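Long-range contacts in extracellular solute-binding protein family 5 (Brucella melitensis, PDB 4ONY), which probably binds peptides or similar solutes in the periplasm and hands them to an ABC transporter for import: residues E437-S442 / H466-A471; F480-I485 / F514-V519; D309-V314 / P559-P564; G424-P429 / L459-E464; L333-E338 / Y349-S354. One frame throughout, in Å; residues are numbered along the deposited sequence.

Contact 1 of 5, residues E437-S442 / H466-A471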
# COMPACT_ATOMS: atom_id res chain seq x y z
N GLU A 437 -25.53 12.48 9.23
CA GLU A 437 -24.36 12.75 10.05
C GLU A 437 -23.06 12.31 9.37
O GLU A 437 -22.96 11.18 8.85
CB GLU A 437 -24.48 12.00 11.39
CG GLU A 437 -23.30 12.13 12.34
CD GLU A 437 -23.46 11.21 13.51
OE1 GLU A 437 -23.06 10.05 13.44
OE2 GLU A 437 -23.95 11.65 14.55
N ILE A 438 -22.04 13.15 9.43
CA ILE A 438 -20.68 12.72 9.09
C ILE A 438 -19.88 12.50 10.39
O ILE A 438 -19.65 13.47 11.15
CB ILE A 438 -19.95 13.73 8.20
CG1 ILE A 438 -20.75 13.99 6.91
CG2 ILE A 438 -18.56 13.20 7.84
CD1 ILE A 438 -20.15 15.07 6.03
N MET A 439 -19.49 11.25 10.66
CA MET A 439 -18.68 10.93 11.82
C MET A 439 -17.21 11.13 11.44
O MET A 439 -16.68 10.48 10.49
CB MET A 439 -18.92 9.50 12.30
CG MET A 439 -18.17 9.14 13.59
SD MET A 439 -18.55 7.50 14.31
CE MET A 439 -17.90 6.39 12.98
N THR A 440 -16.55 12.01 12.18
CA THR A 440 -15.14 12.36 11.90
C THR A 440 -14.21 12.00 13.05
O THR A 440 -14.64 11.95 14.21
CB THR A 440 -15.00 13.85 11.68
OG1 THR A 440 -15.62 14.55 12.76
CG2 THR A 440 -15.66 14.24 10.42
N ARG A 441 -12.95 11.72 12.75
CA ARG A 441 -12.02 11.31 13.85
C ARG A 441 -11.02 12.33 14.29
O ARG A 441 -10.28 12.05 15.23
CB ARG A 441 -11.21 10.04 13.58
CG ARG A 441 -11.27 9.40 12.25
CD ARG A 441 -9.99 8.58 12.05
NE ARG A 441 -10.21 7.33 11.33
CZ ARG A 441 -10.10 6.09 11.84
NH1 ARG A 441 -9.76 5.85 13.13
NH2 ARG A 441 -10.33 5.05 11.05
N SER A 442 -10.91 13.46 13.59
CA SER A 442 -9.79 14.40 13.79
C SER A 442 -10.11 15.78 13.24
O SER A 442 -11.04 15.93 12.45
CB SER A 442 -8.52 13.94 13.10
OG SER A 442 -8.64 14.13 11.68
N HIS A 466 -19.99 15.12 13.57
CA HIS A 466 -19.84 14.65 14.93
C HIS A 466 -18.46 14.01 15.10
O HIS A 466 -18.20 12.96 14.49
CB HIS A 466 -20.95 13.63 15.14
CG HIS A 466 -21.03 13.13 16.55
ND1 HIS A 466 -20.88 11.79 16.88
CD2 HIS A 466 -21.19 13.78 17.72
CE1 HIS A 466 -20.93 11.65 18.19
NE2 HIS A 466 -21.14 12.84 18.72
N THR A 467 -17.57 14.64 15.85
CA THR A 467 -16.25 14.07 16.09
C THR A 467 -16.27 13.12 17.28
O THR A 467 -16.82 13.44 18.32
CB THR A 467 -15.14 15.12 16.30
OG1 THR A 467 -14.81 15.67 15.04
CG2 THR A 467 -13.80 14.46 16.81
N VAL A 468 -15.70 11.94 17.08
CA VAL A 468 -15.71 10.85 18.06
C VAL A 468 -14.23 10.44 18.24
O VAL A 468 -13.46 10.41 17.28
CB VAL A 468 -16.61 9.70 17.54
CG1 VAL A 468 -16.66 8.51 18.49
CG2 VAL A 468 -18.03 10.19 17.32
N ASP A 469 -13.82 10.17 19.47
CA ASP A 469 -12.46 9.77 19.73
C ASP A 469 -12.20 8.39 19.13
O ASP A 469 -13.14 7.64 18.84
CB ASP A 469 -12.17 9.74 21.23
CG ASP A 469 -12.11 11.13 21.85
OD1 ASP A 469 -11.53 12.03 21.20
OD2 ASP A 469 -12.63 11.31 22.97
N ASP A 470 -10.92 8.06 19.00
CA ASP A 470 -10.53 6.88 18.24
C ASP A 470 -11.19 5.56 18.68
O ASP A 470 -11.69 4.81 17.84
CB ASP A 470 -9.02 6.71 18.22
CG ASP A 470 -8.59 5.56 17.31
OD1 ASP A 470 -8.90 5.60 16.08
OD2 ASP A 470 -8.03 4.56 17.83
N ALA A 471 -11.17 5.23 19.96
CA ALA A 471 -11.74 3.96 20.39
C ALA A 471 -13.27 3.88 20.13
O ALA A 471 -13.77 2.87 19.70
CB ALA A 471 -11.42 3.71 21.85
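Parallel pairing sets Met439 beside His466 and Thr440 beside Thr467, and three nearly straight backbone bonds run along the seam: His466 N to Ile438 O (2.9 Å), Thr440 N to His466 O (3.0 Å) and Val468 N to Thr440 O (3.1 Å). Strand 462-467 is an outermost strand of the mixed sheet. On the face of Met439 and His466, the methionine keeps CG anti to its own N (chi1 -176°), which carries CG to within 3.9 Å of Val468 CG2 at an oblique crossing. Beside them the Glu437 carboxylate and the imidazole have their planes tilted 18° from each other, with Glu437 OE2 3.6 Å from His466 CB; OE1 of the same carboxylate is committed to a salt bridge with Arg476. On the other face the two threonines cross at about a right angle, and their hydroxyls, Thr440 OG1 and Thr467 OG1, close to 2.7 Å in a hydrogen bond whose donor may be either. Past the strand ends, Arg441 and Asp470 run alongside each other, and Arg441 NH1 meets Asp470 OD1 at 3.1 Å in a salt bridge at the guanidinium edge, the two planes 27° apart. Gln474 also accepts from NH1. Helix 443-458 connects the two strands, making this the classical beta-alpha-beta crossover with parallel strands.

Contact 2 of 5, residues F480-I485 / F514-V519; sequences FDYDMI and FNFAGV
Tyr482 reaches across to the 514-519 loop and fastens it through one short bond, Tyr482 OH to Phe516 O at 2.8 Å, made in the carbonyl plane on a lone pair. This is the tight part of the contact, and the same OH also lies 3.3 Å from Phe516 CB. Ile485 CG2 and Phe480 O lie over opposite faces of the phenol ring, both toward its rim. The rest is looser. The Ile485 and Phe516 side chains cross at about a right angle, Ile485 CD1 4.2 Å from Phe516 CB. Phe480 CE1 is likewise 4.2 Å from Phe516 CD1, though 3.8 Å from Asn515 O, and Arg318 makes a cation-pi contact with the Phe480 ring. Phe516 remains partly exposed, and Phe514, pointing away, is exposed. Asn515 braces the loop from within, ND2 donating to Val519 O and OD1 accepting from Val519 N. Phe480 closes helix 470-478 with a Schellman motif just before strand 484-489, and the facing loop contains a type I beta turn, Asn515 to Gly518.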
# COMPACT_ATOMS: atom_id res chain seq x y z
N PHE A 480 -20.91 -0.81 11.75
CA PHE A 480 -21.38 0.04 10.65
C PHE A 480 -22.41 1.06 11.16
O PHE A 480 -23.37 1.36 10.47
CB PHE A 480 -21.94 -0.83 9.53
CG PHE A 480 -20.97 -1.90 9.08
CD1 PHE A 480 -19.71 -1.55 8.60
CD2 PHE A 480 -21.28 -3.26 9.18
CE1 PHE A 480 -18.78 -2.52 8.23
CE2 PHE A 480 -20.37 -4.24 8.79
CZ PHE A 480 -19.11 -3.87 8.32
N ASP A 481 -22.16 1.61 12.37
CA ASP A 481 -23.08 2.57 13.00
C ASP A 481 -22.76 4.05 12.62
O ASP A 481 -22.17 4.77 13.40
CB ASP A 481 -23.10 2.37 14.52
CG ASP A 481 -24.08 3.29 15.19
OD1 ASP A 481 -24.92 3.91 14.49
OD2 ASP A 481 -23.99 3.39 16.41
N TYR A 482 -23.06 4.42 11.37
CA TYR A 482 -22.80 5.75 10.85
C TYR A 482 -23.59 5.95 9.53
O TYR A 482 -23.96 4.97 8.87
CB TYR A 482 -21.29 5.99 10.60
CG TYR A 482 -20.67 4.89 9.75
CD1 TYR A 482 -20.75 4.91 8.37
CD2 TYR A 482 -20.01 3.82 10.36
CE1 TYR A 482 -20.21 3.89 7.60
CE2 TYR A 482 -19.48 2.80 9.60
CZ TYR A 482 -19.58 2.84 8.21
OH TYR A 482 -19.07 1.81 7.49
N ASP A 483 -23.82 7.20 9.16
CA ASP A 483 -24.35 7.57 7.86
C ASP A 483 -23.19 7.69 6.88
O ASP A 483 -23.19 7.04 5.82
CB ASP A 483 -25.10 8.92 7.92
CG ASP A 483 -26.36 8.85 8.76
OD1 ASP A 483 -26.94 7.74 8.87
OD2 ASP A 483 -26.76 9.89 9.31
N MET A 484 -22.21 8.51 7.23
CA MET A 484 -21.07 8.81 6.36
C MET A 484 -19.82 8.97 7.23
O MET A 484 -19.93 9.48 8.40
CB MET A 484 -21.35 10.10 5.59
CG MET A 484 -20.20 10.54 4.68
SD MET A 484 -20.56 11.99 3.66
CE MET A 484 -21.63 11.28 2.42
N ILE A 485 -18.68 8.52 6.69
CA ILE A 485 -17.36 8.71 7.30
C ILE A 485 -16.38 9.10 6.21
O ILE A 485 -16.72 9.06 5.03
CB ILE A 485 -16.81 7.39 7.96
CG1 ILE A 485 -16.81 6.23 6.95
CG2 ILE A 485 -17.64 7.00 9.20
CD1 ILE A 485 -16.25 4.90 7.46
N PHE A 514 -14.20 -4.80 6.22
CA PHE A 514 -13.76 -3.49 5.71
C PHE A 514 -14.71 -2.96 4.63
O PHE A 514 -14.36 -2.02 3.87
CB PHE A 514 -12.32 -3.60 5.17
CG PHE A 514 -11.33 -4.02 6.24
CD1 PHE A 514 -10.84 -3.07 7.15
CD2 PHE A 514 -10.95 -5.34 6.39
CE1 PHE A 514 -9.98 -3.44 8.18
CE2 PHE A 514 -10.09 -5.72 7.42
CZ PHE A 514 -9.61 -4.78 8.32
N ASN A 515 -15.90 -3.55 4.54
CA ASN A 515 -16.87 -3.10 3.51
C ASN A 515 -17.70 -1.96 4.10
O ASN A 515 -18.87 -2.13 4.45
CB ASN A 515 -17.76 -4.28 3.12
CG ASN A 515 -18.64 -4.01 1.90
OD1 ASN A 515 -18.84 -2.87 1.46
ND2 ASN A 515 -19.12 -5.07 1.32
N PHE A 516 -17.08 -0.81 4.23
CA PHE A 516 -17.73 0.31 4.94
C PHE A 516 -18.93 0.87 4.23
O PHE A 516 -19.82 1.37 4.88
CB PHE A 516 -16.68 1.38 5.25
CG PHE A 516 -15.54 0.85 6.09
CD1 PHE A 516 -15.78 0.24 7.33
CD2 PHE A 516 -14.26 0.93 5.65
CE1 PHE A 516 -14.74 -0.27 8.10
CE2 PHE A 516 -13.22 0.42 6.42
CZ PHE A 516 -13.46 -0.14 7.63
N ALA A 517 -18.97 0.82 2.89
CA ALA A 517 -20.14 1.29 2.15
C ALA A 517 -21.28 0.28 2.09
O ALA A 517 -22.42 0.65 1.72
CB ALA A 517 -19.78 1.69 0.74
N GLY A 518 -21.02 -0.98 2.49
CA GLY A 518 -22.02 -2.02 2.40
C GLY A 518 -22.32 -2.44 0.97
O GLY A 518 -23.46 -2.65 0.60
N VAL A 519 -21.27 -2.55 0.14
CA VAL A 519 -21.44 -3.00 -1.24
C VAL A 519 -21.86 -4.47 -1.26
O VAL A 519 -21.27 -5.29 -0.53
CB VAL A 519 -20.14 -2.81 -2.03
CG1 VAL A 519 -20.30 -3.26 -3.47
CG2 VAL A 519 -19.74 -1.35 -1.98

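Contact 3 of 5, residues D309-V314 / P559-P564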
# COMPACT_ATOMS: atom_id res chain seq x y z
N ASP A 309 -3.38 5.87 -2.79
CA ASP A 309 -4.39 5.30 -1.92
C ASP A 309 -5.67 6.15 -2.04
O ASP A 309 -5.60 7.38 -2.11
CB ASP A 309 -3.89 5.31 -0.47
CG ASP A 309 -2.85 4.22 -0.19
OD1 ASP A 309 -2.58 3.32 -1.04
OD2 ASP A 309 -2.33 4.28 0.91
N MET A 310 -6.81 5.49 -2.07
CA MET A 310 -8.09 6.22 -1.98
C MET A 310 -8.28 6.90 -0.62
O MET A 310 -7.97 6.33 0.43
CB MET A 310 -9.24 5.25 -2.21
CG MET A 310 -10.64 5.85 -2.15
SD MET A 310 -11.06 7.25 -3.19
CE MET A 310 -11.09 6.40 -4.77
N LEU A 311 -8.74 8.15 -0.67
CA LEU A 311 -9.35 8.84 0.44
C LEU A 311 -10.68 9.36 -0.12
O LEU A 311 -10.72 10.00 -1.16
CB LEU A 311 -8.48 10.03 0.91
CG LEU A 311 -9.08 10.92 2.00
CD1 LEU A 311 -9.30 10.16 3.31
CD2 LEU A 311 -8.18 12.10 2.28
N GLY A 312 -11.77 9.10 0.59
CA GLY A 312 -13.08 9.58 0.16
C GLY A 312 -14.08 9.64 1.27
O GLY A 312 -13.86 9.03 2.33
N PHE A 313 -15.20 10.35 1.03
CA PHE A 313 -16.34 10.22 1.91
C PHE A 313 -17.03 8.93 1.52
O PHE A 313 -17.12 8.62 0.33
CB PHE A 313 -17.31 11.37 1.79
CG PHE A 313 -16.79 12.67 2.28
CD1 PHE A 313 -16.69 12.92 3.64
CD2 PHE A 313 -16.46 13.69 1.40
CE1 PHE A 313 -16.26 14.14 4.12
CE2 PHE A 313 -16.04 14.94 1.89
CZ PHE A 313 -15.94 15.16 3.26
N VAL A 314 -17.44 8.15 2.51
CA VAL A 314 -18.06 6.87 2.31
C VAL A 314 -19.51 6.91 2.70
O VAL A 314 -19.84 7.31 3.80
CB VAL A 314 -17.37 5.76 3.12
CG1 VAL A 314 -17.98 4.42 2.77
CG2 VAL A 314 -15.88 5.67 2.75
N PRO A 559 -14.88 10.43 -4.07
CA PRO A 559 -13.41 10.39 -4.05
C PRO A 559 -12.86 11.80 -3.80
O PRO A 559 -13.34 12.78 -4.38
CB PRO A 559 -13.08 9.84 -5.44
CG PRO A 559 -14.20 10.33 -6.32
CD PRO A 559 -15.43 10.31 -5.43
N LEU A 560 -11.82 11.90 -2.96
CA LEU A 560 -11.28 13.20 -2.58
C LEU A 560 -10.02 13.49 -3.36
O LEU A 560 -10.12 13.88 -4.52
CB LEU A 560 -11.11 13.26 -1.06
CG LEU A 560 -12.43 13.30 -0.28
CD1 LEU A 560 -12.26 13.22 1.24
CD2 LEU A 560 -13.22 14.52 -0.67
N TYR A 561 -8.83 13.28 -2.77
CA TYR A 561 -7.61 13.79 -3.33
C TYR A 561 -6.38 13.09 -2.78
O TYR A 561 -6.44 12.37 -1.77
CB TYR A 561 -7.52 15.31 -3.08
CG TYR A 561 -7.88 15.66 -1.65
CD1 TYR A 561 -7.02 15.38 -0.60
CD2 TYR A 561 -9.09 16.21 -1.37
CE1 TYR A 561 -7.37 15.66 0.71
CE2 TYR A 561 -9.43 16.53 -0.09
CZ TYR A 561 -8.58 16.25 0.95
OH TYR A 561 -8.97 16.56 2.21
N HIS A 562 -5.29 13.29 -3.47
CA HIS A 562 -4.02 12.63 -3.20
C HIS A 562 -2.92 13.56 -3.67
O HIS A 562 -3.18 14.51 -4.46
CB HIS A 562 -3.94 11.30 -3.98
CG HIS A 562 -3.89 11.48 -5.46
ND1 HIS A 562 -5.02 11.74 -6.22
CD2 HIS A 562 -2.85 11.50 -6.32
CE1 HIS A 562 -4.67 11.95 -7.48
NE2 HIS A 562 -3.36 11.79 -7.57
N LEU A 563 -1.70 13.27 -3.26
CA LEU A 563 -0.55 14.06 -3.68
C LEU A 563 -0.01 13.48 -4.98
O LEU A 563 0.30 12.34 -5.02
CB LEU A 563 0.54 14.01 -2.59
CG LEU A 563 0.20 14.84 -1.34
CD1 LEU A 563 1.30 14.68 -0.33
CD2 LEU A 563 0.00 16.31 -1.69
N PRO A 564 0.13 14.26 -6.04
CA PRO A 564 0.60 13.67 -7.27
C PRO A 564 2.11 13.36 -7.35
O PRO A 564 2.53 12.59 -8.24
CB PRO A 564 0.23 14.72 -8.30
CG PRO A 564 0.27 16.02 -7.56
CD PRO A 564 -0.23 15.68 -6.20
O HOH W 1 -7.02 9.53 -2.80
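Leu560 carries much of this contact: both its methyls meet Phe313, and CD1 also meets Leu311. With CG anti to the carbonyl carbon (chi1 -70°), the branch projects toward strand 310-315: Leu560 CD1 sits 4.0 Å from Leu311 CG and over one face of the Phe313 ring, toward its rim, while Leu560 CD2 meets Phe313 CE2 at 3.8 Å. Leu311 extends alongside Tyr561, Leu311 CD2 lying 4.0 Å from Tyr561 CE1. In Met310 the bend at chi2 (55°) brings SD to 4.0 Å from Pro559 CB, and the bend at chi3 sets CE against the same CB. Between these groups Gly312 faces Pro559 as a non-hydrogen-bonded antiparallel pair. Leu560 N then donates to Leu311 O at 2.8 Å, and where the strands part a water accepts from Leu311 N and donates to Asp309 O and Tyr561 O. Strand 484-489 flanks strand 310-315 and strand 350-351 flanks 557-562, while Tyr452 of helix 443-458 stacks on Phe313 and Ile448 of that helix touches both Phe313 and Tyr561.

Contact 4 of 5, residues G424-P429 / L459-E464; sequences GMAIDP and LGIAVE
A Schellman motif at the end of helix 443-458 supplies the surface that meets strand 425-427, one half of a small two-stranded antiparallel hairpin with 420-422. Gly460, with positive phi (84°), is the C-prime residue of this motif: Ile461 N bonds back to Leu456 O and Gly460 N to Ser457 O. The chain then leaves the helix for strand 462-467, and Gly460 makes the closest backbone approach to the hairpin. Gly460 CA faces Met425 CA at 4.0 Å, an approach that the absence of a side chain permits, since a CB in that direction would run into the backbone of Met425 and Ala426. Gly424 O also comes to 3.6 Å from Gly460 CA. The single hydrogen bond joins Ala426 N to Gly460 O at 2.9 Å; it is nearly straight at the proton (171°), yet the donor stands well above the carbonyl plane, 46° out of it, instead of on a lone pair. Side chains add little. Leu459 packs on Ala407, Ala410 and Leu414 of helix 404-416, and Ile461 on Phe434 and Phe436. Ala426, buried, points toward the helix end: Ala426 CB lies 3.5 Å from Leu459 O and 3.9 Å from Ile461 CG1.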
# COMPACT_ATOMS: atom_id res chain seq x y z
N GLY A 424 -36.62 26.27 2.53
CA GLY A 424 -35.61 26.02 1.52
C GLY A 424 -34.92 24.74 2.00
O GLY A 424 -33.80 24.77 2.52
N MET A 425 -35.64 23.64 1.88
CA MET A 425 -35.14 22.36 2.29
C MET A 425 -35.24 21.38 1.15
O MET A 425 -36.15 21.43 0.33
CB MET A 425 -35.93 21.81 3.46
CG MET A 425 -35.70 22.57 4.75
SD MET A 425 -36.65 21.83 6.06
CE MET A 425 -38.29 22.40 5.62
N ALA A 426 -34.29 20.47 1.12
CA ALA A 426 -34.41 19.27 0.31
C ALA A 426 -35.24 18.27 1.09
O ALA A 426 -34.91 17.96 2.25
CB ALA A 426 -33.05 18.70 0.06
N ILE A 427 -36.28 17.75 0.47
CA ILE A 427 -37.19 16.83 1.11
C ILE A 427 -37.02 15.45 0.47
O ILE A 427 -37.18 15.30 -0.76
CB ILE A 427 -38.64 17.27 0.92
CG1 ILE A 427 -38.88 18.71 1.40
CG2 ILE A 427 -39.57 16.31 1.61
CD1 ILE A 427 -38.49 18.96 2.83
N ASP A 428 -36.74 14.44 1.30
CA ASP A 428 -36.52 13.08 0.76
C ASP A 428 -37.82 12.40 0.31
O ASP A 428 -38.91 12.94 0.49
CB ASP A 428 -35.65 12.22 1.70
CG ASP A 428 -36.40 11.66 2.90
OD1 ASP A 428 -37.64 11.56 2.91
OD2 ASP A 428 -35.71 11.36 3.87
N PRO A 429 -37.70 11.21 -0.31
CA PRO A 429 -38.92 10.63 -0.87
C PRO A 429 -39.89 10.15 0.18
O PRO A 429 -41.03 9.87 -0.19
CB PRO A 429 -38.41 9.42 -1.65
CG PRO A 429 -36.99 9.73 -1.97
CD PRO A 429 -36.50 10.48 -0.77
N LEU A 459 -28.00 23.22 -1.06
CA LEU A 459 -29.14 22.51 -1.66
C LEU A 459 -30.29 22.16 -0.70
O LEU A 459 -31.17 21.39 -1.04
CB LEU A 459 -28.66 21.20 -2.33
CG LEU A 459 -28.63 21.25 -3.85
CD1 LEU A 459 -27.40 22.01 -4.26
CD2 LEU A 459 -28.58 19.85 -4.44
N GLY A 460 -30.25 22.69 0.51
CA GLY A 460 -31.25 22.41 1.50
C GLY A 460 -31.03 21.14 2.31
O GLY A 460 -31.98 20.65 2.94
N ILE A 461 -29.81 20.63 2.32
CA ILE A 461 -29.52 19.41 3.06
C ILE A 461 -28.81 19.71 4.41
O ILE A 461 -27.83 20.42 4.43
CB ILE A 461 -28.63 18.48 2.23
CG1 ILE A 461 -29.29 18.22 0.89
CG2 ILE A 461 -28.33 17.19 2.99
CD1 ILE A 461 -28.42 17.49 -0.08
N ALA A 462 -29.33 19.18 5.50
CA ALA A 462 -28.77 19.45 6.80
C ALA A 462 -27.75 18.33 7.16
O ALA A 462 -28.08 17.15 7.18
CB ALA A 462 -29.89 19.52 7.83
N VAL A 463 -26.53 18.70 7.45
CA VAL A 463 -25.51 17.74 7.78
C VAL A 463 -24.93 18.01 9.13
O VAL A 463 -24.54 19.11 9.39
CB VAL A 463 -24.37 17.86 6.74
CG1 VAL A 463 -23.24 16.90 7.07
CG2 VAL A 463 -24.90 17.59 5.36
N GLU A 464 -24.88 17.00 10.00
CA GLU A 464 -24.28 17.13 11.32
C GLU A 464 -22.87 16.55 11.30
O GLU A 464 -22.65 15.47 10.76
CB GLU A 464 -25.14 16.37 12.34
CG GLU A 464 -26.61 16.83 12.38
CD GLU A 464 -27.53 15.81 13.00
OE1 GLU A 464 -27.16 14.66 13.34
OE2 GLU A 464 -28.71 16.17 13.13

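Contact 5 of 5, residues L333-E338 / Y349-S354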
# COMPACT_ATOMS: atom_id res chain seq x y z
N LEU A 333 -21.64 14.96 -6.50
CA LEU A 333 -21.32 16.07 -7.40
C LEU A 333 -21.07 17.36 -6.62
O LEU A 333 -20.46 18.30 -7.15
CB LEU A 333 -22.49 16.30 -8.38
CG LEU A 333 -22.82 15.17 -9.32
CD1 LEU A 333 -24.16 15.44 -10.00
CD2 LEU A 333 -21.71 14.93 -10.33
N LEU A 334 -21.54 17.42 -5.37
CA LEU A 334 -21.53 18.68 -4.63
C LEU A 334 -20.22 19.02 -3.90
O LEU A 334 -20.02 20.19 -3.48
CB LEU A 334 -22.68 18.71 -3.64
CG LEU A 334 -24.04 18.62 -4.30
CD1 LEU A 334 -25.09 18.50 -3.25
CD2 LEU A 334 -24.31 19.87 -5.15
N PHE A 335 -19.32 18.05 -3.75
CA PHE A 335 -18.04 18.34 -3.17
C PHE A 335 -17.21 19.26 -4.11
O PHE A 335 -17.02 18.92 -5.29
CB PHE A 335 -17.26 17.11 -2.83
CG PHE A 335 -15.89 17.45 -2.26
CD1 PHE A 335 -15.79 18.05 -1.03
CD2 PHE A 335 -14.73 17.21 -3.00
CE1 PHE A 335 -14.56 18.41 -0.52
CE2 PHE A 335 -13.51 17.56 -2.49
CZ PHE A 335 -13.42 18.17 -1.26
N ASP A 336 -16.79 20.42 -3.61
CA ASP A 336 -16.01 21.38 -4.41
C ASP A 336 -14.54 21.23 -4.11
O ASP A 336 -14.01 21.85 -3.20
CB ASP A 336 -16.49 22.82 -4.18
CG ASP A 336 -15.86 23.80 -5.14
OD1 ASP A 336 -14.80 23.48 -5.73
OD2 ASP A 336 -16.44 24.91 -5.30
N PHE A 337 -13.89 20.36 -4.88
CA PHE A 337 -12.49 20.11 -4.66
C PHE A 337 -11.64 21.34 -4.97
O PHE A 337 -10.65 21.61 -4.27
CB PHE A 337 -11.95 18.94 -5.48
CG PHE A 337 -10.44 18.83 -5.41
CD1 PHE A 337 -9.82 18.56 -4.20
CD2 PHE A 337 -9.66 19.03 -6.52
CE1 PHE A 337 -8.42 18.50 -4.11
CE2 PHE A 337 -8.26 18.94 -6.45
CZ PHE A 337 -7.64 18.66 -5.24
N GLU A 338 -11.98 22.06 -6.02
CA GLU A 338 -11.13 23.15 -6.47
C GLU A 338 -11.11 24.27 -5.42
O GLU A 338 -10.04 24.83 -5.13
CB GLU A 338 -11.53 23.67 -7.85
CG GLU A 338 -11.18 22.72 -9.00
CD GLU A 338 -11.95 21.42 -8.97
OE1 GLU A 338 -13.18 21.45 -8.73
OE2 GLU A 338 -11.32 20.32 -9.18
N TYR A 349 -2.77 19.38 -3.85
CA TYR A 349 -3.40 18.11 -4.14
C TYR A 349 -3.92 18.04 -5.59
O TYR A 349 -4.05 19.05 -6.30
CB TYR A 349 -4.56 17.83 -3.19
CG TYR A 349 -4.21 17.43 -1.78
CD1 TYR A 349 -3.56 16.26 -1.52
CD2 TYR A 349 -4.59 18.21 -0.71
CE1 TYR A 349 -3.25 15.86 -0.23
CE2 TYR A 349 -4.30 17.83 0.58
CZ TYR A 349 -3.63 16.66 0.80
OH TYR A 349 -3.36 16.30 2.06
N ARG A 350 -4.19 16.82 -6.02
CA ARG A 350 -4.85 16.53 -7.25
C ARG A 350 -6.05 15.68 -6.92
O ARG A 350 -6.01 14.82 -6.01
CB ARG A 350 -3.92 15.79 -8.24
CG ARG A 350 -3.90 16.36 -9.68
CD ARG A 350 -2.75 17.36 -10.02
NE ARG A 350 -2.64 18.51 -9.09
CZ ARG A 350 -1.78 19.54 -9.16
NH1 ARG A 350 -1.76 20.47 -8.21
NH2 ARG A 350 -0.91 19.65 -10.16
N ARG A 351 -7.10 15.85 -7.71
CA ARG A 351 -8.34 15.14 -7.47
C ARG A 351 -8.15 13.64 -7.72
O ARG A 351 -7.57 13.23 -8.71
CB ARG A 351 -9.44 15.64 -8.43
CG ARG A 351 -10.83 15.10 -8.07
CD ARG A 351 -11.39 15.70 -6.79
NE ARG A 351 -12.55 14.98 -6.24
CZ ARG A 351 -13.85 15.31 -6.45
NH1 ARG A 351 -14.20 16.33 -7.20
NH2 ARG A 351 -14.80 14.59 -5.87
N THR A 352 -8.68 12.82 -6.82
CA THR A 352 -8.67 11.37 -7.00
C THR A 352 -9.96 11.01 -7.74
O THR A 352 -11.04 11.48 -7.39
CB THR A 352 -8.62 10.66 -5.64
OG1 THR A 352 -7.37 10.94 -4.97
CG2 THR A 352 -8.77 9.17 -5.82
N GLN A 353 -9.85 10.18 -8.74
CA GLN A 353 -11.00 9.76 -9.53
C GLN A 353 -11.26 8.22 -9.54
O GLN A 353 -12.37 7.83 -9.70
CB GLN A 353 -10.80 10.20 -10.99
CG GLN A 353 -10.48 11.67 -11.19
CD GLN A 353 -10.40 12.02 -12.65
OE1 GLN A 353 -11.37 12.04 -13.35
NE2 GLN A 353 -9.20 12.17 -13.13
N SER A 354 -10.21 7.41 -9.43
CA SER A 354 -10.27 5.95 -9.56
C SER A 354 -9.83 5.30 -8.25
O SER A 354 -9.02 5.88 -7.52
CB SER A 354 -9.26 5.54 -10.64
OG SER A 354 -9.06 4.13 -10.74
O HOH W 2 -16.91 16.90 -7.03
O HOH W 3 -12.54 17.95 -9.32
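This is an arginine-aromatic packing contact, with no direct hydrogen bond across it, where the start of helix 337-344 lies against the outermost strand 350-351 of the mixed sheet. The Arg351 and Phe337 side chains lie antiparallel, each passing alongside the other. The arginine, bent at chi2 (70°), lays Arg351 CD 3.5 Å from Phe337 CB and 3.6 Å from Phe337 CG, while its CA sits over one face of the ring toward the rim. At the far end of that ring Phe337 CZ meets Tyr349 CB at 3.8 Å, and Tyr349 O approaches the ring edge. The guanidinium presents a face to Phe335 instead: Phe335 CD2 lies 3.9 Å from Arg351 NH2, with the two planes 79° apart. Helix 337-344 and a loop lead from the first segment to strand 350-351, and Asp336 N-caps that helix, its OD1 bonding Trp339 N. Arg351 is also anchored to the adjoining strand 557-562, NH2 donating to Pro559 O and NE bonding weakly to Leu560 O. Arg351 NH1 donates to two waters at the guanidinium edge. One, its O 2.8 Å from Arg351 NH1, in turn donates a hydrogen bond to Phe335 O; the other leads to Glu338 OE2.

How the contacts relate
All five contacts reach one mixed sheet whose order is 350-351, 557-562, 310-315, 484-489, 435-440, 462-467. Contact 3 joins the second and third strands; its segments lie 245 residues apart, and the other four pair up within that span, contact 5 first, contacts 4 and 1 interleaved next, then contact 2. Contacts 3 and 5 are closest, centres about 8 Å apart, using the adjoining strands 557-562 and 350-351. Contacts 1 and 2 (about 14 Å) meet through strands 435-440 and 484-489, and contacts 2 and 3 (about 16 Å) through 484-489 and 310-315. Contact 4, its centre about 37 Å from the chain's centre, shares strand 462-467 with contact 1 and brings in the small hairpin. Sequence-distant pieces thus come together in one mixed sheet.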